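Local coordinates for protein L-tyrosine isonitrile synthase (Pseudomonas aeruginosa, PDB 3E59) that builds the isonitrile group on L-tyrosine, taking the carbon from C2 of ribulose 5-phosphate, as part of paerucumarin biosynthesis, at residues G150-L154 with E155-A159; W238-G241 with A242-D246. One frame throughout, in Å; residues are numbered along the deposited sequence.

In the fold
Following the chain from the N terminus, the third strand in sequence of the five-stranded parallel sheet, 149-151, comes first. The sheet's strand order, 3-2-1-4-5, is that of a Rossmann-like fold, and strand 149-151 lies at one edge. Contact 1 closes the tight turn directly after it, ahead of helix 167-178. Contact 2 opens much later, near the C-terminal end of the long helix 219-247, so the two are in series and neither encloses the other. In space they meet: Phe-152 CE2 lies 3.8 Å from Trp-240 CH2, and Leu-154 CD1 lies 3.7 Å from Trp-240 CZ3. The edge-strand turn is thereby packed against helix 219-247.

Contact 1: residues G150-L154 with E155-A159; sequences GVFNL and EDVRA
Asp-156 OD2 takes the backbone N-H of Asn-153 in a short, almost straight hydrogen bond, 2.8 Å from Asn-153 N with an N-H...O angle of 173°. The donor arrives on the anti side of the carboxylate, 34° out of its plane. In return, Asp-156 N bonds to Asn-153 O at 3.1 Å, coming from above the carbonyl plane. Together these bonds hold residues 153-156 in a one-turn 3-10 segment, with the carboxylate folded back on its start, much as one half of a capping box does. A weak bond from Val-157 N to Leu-154 O, 3.3 Å, carries the turn one residue further. The Asn-153 amide lies alongside the same carboxylate without bonding to it. The other carboxylate oxygen, OD1, forms a salt bridge with Arg-164, so both oxygens of the group are held.

With CG of Phe-152 anti to the backbone N (chi1 -174°), the ring extends over the turn. Its CE1 lies 3.8 Å from Asp-156 CB and its CZ 3.8 Å from Val-157 CG2, both obliquely. Glu-155 bends at chi2 and brings OE1 to 3.6 Å from Asn-153 CB; OE2 forms a salt bridge with Arg-117 and accepts a hydrogen bond from Gln-134 NE2.

Upstream, Gly-150 and Phe-152 bond through their backbones to the neighbouring strand 108-112. Val-151 and Asn-153 pack on helix 127-144, Leu-154 reaches Leu-170 of helix 167-178, and the Phe-152 ring meets Phe-248, just past helix 219-247, edge-to-face.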
loop_
_atom_site.group_PDB
_atom_site.type_symbol
_atom_site.label_atom_id
_atom_site.label_comp_id
_atom_site.label_asym_id
_atom_site.label_seq_id
_atom_site.Cartn_x
_atom_site.Cartn_y
_atom_site.Cartn_z
ATOM N N GLY A 150 -7.234 12.029 1.688
ATOM C CA GLY A 150 -7.847 11.805 2.998
ATOM C C GLY A 150 -7.285 10.562 3.670
ATOM O O GLY A 150 -6.614 9.756 3.034
ATOM N N VAL A 151 -7.549 10.420 4.965
ATOM C CA VAL A 151 -7.150 9.237 5.715
ATOM C C VAL A 151 -8.381 8.629 6.379
ATOM O O VAL A 151 -9.223 9.345 6.917
ATOM C CB VAL A 151 -6.041 9.534 6.782
ATOM C CG1 VAL A 151 -5.595 8.259 7.459
ATOM C CG2 VAL A 151 -4.824 10.198 6.140
ATOM N N PHE A 152 -8.481 7.308 6.307
ATOM C CA PHE A 152 -9.523 6.552 6.978
ATOM C C PHE A 152 -8.849 5.390 7.699
ATOM O O PHE A 152 -8.273 4.514 7.060
ATOM C CB PHE A 152 -10.532 6.052 5.939
ATOM C CG PHE A 152 -11.736 5.365 6.523
ATOM C CD1 PHE A 152 -12.819 6.114 7.005
ATOM C CD2 PHE A 152 -11.803 3.973 6.564
ATOM C CE1 PHE A 152 -13.936 5.484 7.538
ATOM C CE2 PHE A 152 -12.929 3.328 7.105
ATOM C CZ PHE A 152 -13.991 4.079 7.591
ATOM N N ASN A 153 -8.902 5.402 9.034
ATOM C CA ASN A 153 -8.331 4.329 9.851
ATOM C C ASN A 153 -9.432 3.389 10.331
ATOM O O ASN A 153 -10.618 3.707 10.204
ATOM C CB ASN A 153 -7.572 4.912 11.050
ATOM C CG ASN A 153 -6.595 6.013 10.652
ATOM O OD1 ASN A 153 -6.778 7.192 10.991
ATOM N ND2 ASN A 153 -5.565 5.640 9.924
ATOM N N LEU A 154 -9.049 2.242 10.887
ATOM C CA LEU A 154 -10.034 1.298 11.433
ATOM C C LEU A 154 -10.967 1.929 12.480
ATOM O O LEU A 154 -12.146 1.568 12.566
ATOM C CB LEU A 154 -9.341 0.058 12.008
ATOM C CG LEU A 154 -10.180 -1.138 12.501
ATOM C CD1 LEU A 154 -11.219 -1.609 11.483
ATOM C CD2 LEU A 154 -9.273 -2.294 12.935
ATOM N N GLU A 155 -10.434 2.873 13.259
ATOM C CA GLU A 155 -11.185 3.510 14.346
ATOM C C GLU A 155 -12.190 4.550 13.863
ATOM O O GLU A 155 -13.017 5.026 14.642
ATOM C CB GLU A 155 -10.250 4.118 15.400
ATOM C CG GLU A 155 -9.150 5.004 14.860
ATOM C CD GLU A 155 -7.841 4.261 14.658
ATOM O OE1 GLU A 155 -7.849 3.100 14.179
ATOM O OE2 GLU A 155 -6.790 4.854 14.976
ATOM N N ASP A 156 -12.116 4.894 12.581
ATOM C CA ASP A 156 -13.064 5.822 11.978
ATOM C C ASP A 156 -14.341 5.138 11.504
ATOM O O ASP A 156 -15.285 5.811 11.087
ATOM C CB ASP A 156 -12.406 6.583 10.822
ATOM C CG ASP A 156 -11.187 7.375 11.268
ATOM O OD1 ASP A 156 -11.206 7.923 12.392
ATOM O OD2 ASP A 156 -10.208 7.453 10.494
ATOM N N VAL A 157 -14.367 3.805 11.557
ATOM C CA VAL A 157 -15.561 3.044 11.184
ATOM C C VAL A 157 -16.697 3.394 12.147
ATOM O O VAL A 157 -16.672 3.031 13.335
ATOM C CB VAL A 157 -15.308 1.502 11.124
ATOM C CG1 VAL A 157 -16.602 0.741 10.806
ATOM C CG2 VAL A 157 -14.221 1.175 10.098
ATOM N N ARG A 158 -17.681 4.122 11.614
ATOM C CA ARG A 158 -18.821 4.620 12.386
ATOM C C ARG A 158 -19.515 3.504 13.166
ATOM O O ARG A 158 -19.882 3.692 14.323
ATOM C CB ARG A 158 -19.806 5.343 11.459
ATOM C CG ARG A 158 -20.843 6.202 12.152
ATOM C CD ARG A 158 -21.643 7.013 11.138
ATOM N NE ARG A 158 -22.926 7.466 11.682
ATOM C CZ ARG A 158 -23.816 8.199 11.010
ATOM N NH1 ARG A 158 -23.574 8.572 9.757
ATOM N NH2 ARG A 158 -24.956 8.563 11.589
ATOM N N ALA A 159 -19.670 2.343 12.535
ATOM C CA ALA A 159 -20.373 1.209 13.135
ATOM C C ALA A 159 -19.644 0.627 14.349
ATOM O O ALA A 159 -20.270 0.001 15.205
ATOM C CB ALA A 159 -20.616 0.127 12.091
#

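Contact 2: residues W238-G241 with A242-D246; sequences WAWG and ALLAD
The last turns of the long alpha helix 219-247 carry this contact, a local i to i+3 and i+4 packing in which the Trp-240 indole stands out from the helix and is met by Leu-243 and Leu-244. Regular helical bonds hold the backbone: Ala-242 N to Trp-238 O, Leu-243 N to Ala-239 O, Leu-244 N to Trp-240 O and Ala-245 N to Gly-241 O, each 2.9 Å. The Leu-243 bond is nearly straight, while that of Ala-245 is bent to 137°. Beyond it the bonds made by Asp-246 N, to Ala-242 O and Leu-243 O, are weak, as the helix nears its end.

Trp-240 CG lies anti to the backbone N (chi1 -175°), and the indole leans out from the helix at a slant, over Leu-243 and Leu-244 of the next turn. Both leucines reach the benzene ring, and Leu-244 also covers the pyrrole ring. Leu-243 CD2 touches the benzene part from an oblique direction, 3.5 Å from Trp-240 CZ3. NE1, at the pyrrole corner, donates a hydrogen bond to Cys-113 O in a loop, which helps fix the rotation of the indole.

Around the helix, Ala-239, Ala-242 and Leu-243 touch Tyr-178 of helix 167-178, and Asp-246 OD2 is hydrogen-bonded to its hydroxyl. Trp-238 points away and packs on helix 182-189, about 4 Å from a bound phosphate ion that probably came from the crystallisation liquor.

Leu-244 covers one face of the indole in a CH-pi contact: its CD1 stands 3.8 Å from the centroid of the Trp-240 five-membered ring, 13° off the normal, and its CD2 lies 4.0 Å from both CZ2 and CH2 of Trp-240.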
loop_
_atom_site.group_PDB
_atom_site.type_symbol
_atom_site.label_atom_id
_atom_site.label_comp_id
_atom_site.label_asym_id
_atom_site.label_seq_id
_atom_site.Cartn_x
_atom_site.Cartn_y
_atom_site.Cartn_z
ATOM N N TRP A 238 -7.552 -8.756 3.477
ATOM C CA TRP A 238 -8.763 -9.044 2.720
ATOM C C TRP A 238 -10.036 -8.666 3.485
ATOM O O TRP A 238 -10.984 -8.154 2.888
ATOM C CB TRP A 238 -8.816 -10.500 2.248
ATOM C CG TRP A 238 -7.836 -10.875 1.138
ATOM C CD1 TRP A 238 -6.971 -10.040 0.450
ATOM C CD2 TRP A 238 -7.655 -12.182 0.576
ATOM N NE1 TRP A 238 -6.261 -10.761 -0.484
ATOM C CE2 TRP A 238 -6.665 -12.075 -0.436
ATOM C CE3 TRP A 238 -8.238 -13.441 0.824
ATOM C CZ2 TRP A 238 -6.239 -13.188 -1.195
ATOM C CZ3 TRP A 238 -7.806 -14.550 0.066
ATOM C CH2 TRP A 238 -6.815 -14.406 -0.928
ATOM N N ALA A 239 -10.071 -8.945 4.791
ATOM C CA ALA A 239 -11.170 -8.474 5.658
ATOM C C ALA A 239 -11.313 -6.944 5.586
ATOM O O ALA A 239 -12.406 -6.432 5.369
ATOM C CB ALA A 239 -10.952 -8.924 7.111
ATOM N N TRP A 240 -10.201 -6.225 5.763
ATOM C CA TRP A 240 -10.182 -4.753 5.640
ATOM C C TRP A 240 -10.710 -4.303 4.277
ATOM O O TRP A 240 -11.534 -3.391 4.192
ATOM C CB TRP A 240 -8.754 -4.229 5.865
ATOM C CG TRP A 240 -8.540 -2.704 5.893
ATOM C CD1 TRP A 240 -7.527 -2.016 5.270
ATOM C CD2 TRP A 240 -9.316 -1.709 6.595
ATOM N NE1 TRP A 240 -7.620 -0.665 5.538
ATOM C CE2 TRP A 240 -8.704 -0.447 6.348
ATOM C CE3 TRP A 240 -10.452 -1.757 7.411
ATOM C CZ2 TRP A 240 -9.203 0.754 6.883
ATOM C CZ3 TRP A 240 -10.959 -0.545 7.933
ATOM C CH2 TRP A 240 -10.326 0.685 7.666
ATOM N N GLY A 241 -10.238 -4.951 3.212
ATOM C CA GLY A 241 -10.739 -4.674 1.862
ATOM C C GLY A 241 -12.243 -4.870 1.710
ATOM O O GLY A 241 -12.931 -4.054 1.071
ATOM N N ALA A 242 -12.747 -5.958 2.295
ATOM C CA ALA A 242 -14.175 -6.273 2.279
ATOM C C ALA A 242 -15.005 -5.240 3.055
ATOM O O ALA A 242 -16.052 -4.774 2.577
ATOM C CB ALA A 242 -14.406 -7.679 2.816
ATOM N N LEU A 243 -14.515 -4.871 4.239
ATOM C CA LEU A 243 -15.089 -3.778 5.008
ATOM C C LEU A 243 -15.182 -2.488 4.174
ATOM O O LEU A 243 -16.235 -1.868 4.108
ATOM C CB LEU A 243 -14.298 -3.558 6.316
ATOM C CG LEU A 243 -14.768 -2.414 7.235
ATOM C CD1 LEU A 243 -14.453 -2.692 8.698
ATOM C CD2 LEU A 243 -14.194 -1.053 6.809
ATOM N N LEU A 244 -14.089 -2.103 3.525
ATOM C CA LEU A 244 -14.060 -0.893 2.703
ATOM C C LEU A 244 -14.935 -0.962 1.444
ATOM O O LEU A 244 -15.362 0.077 0.931
ATOM C CB LEU A 244 -12.617 -0.566 2.293
ATOM C CG LEU A 244 -11.606 -0.224 3.384
ATOM C CD1 LEU A 244 -10.169 -0.287 2.823
ATOM C CD2 LEU A 244 -11.927 1.149 3.980
ATOM N N ALA A 245 -15.184 -2.168 0.925
ATOM C CA ALA A 245 -16.097 -2.307 -0.227
ATOM C C ALA A 245 -17.536 -1.955 0.162
ATOM O O ALA A 245 -18.313 -1.466 -0.658
ATOM C CB ALA A 245 -16.014 -3.700 -0.844
ATOM N N ASP A 246 -17.885 -2.192 1.422
ATOM C CA ASP A 246 -19.199 -1.780 1.941
ATOM C C ASP A 246 -19.217 -0.319 2.378
ATOM O O ASP A 246 -20.245 0.347 2.264
ATOM C CB ASP A 246 -19.632 -2.680 3.094
ATOM C CG ASP A 246 -20.201 -4.011 2.616
ATOM O OD1 ASP A 246 -20.403 -4.176 1.393
ATOM O OD2 ASP A 246 -20.446 -4.888 3.472
#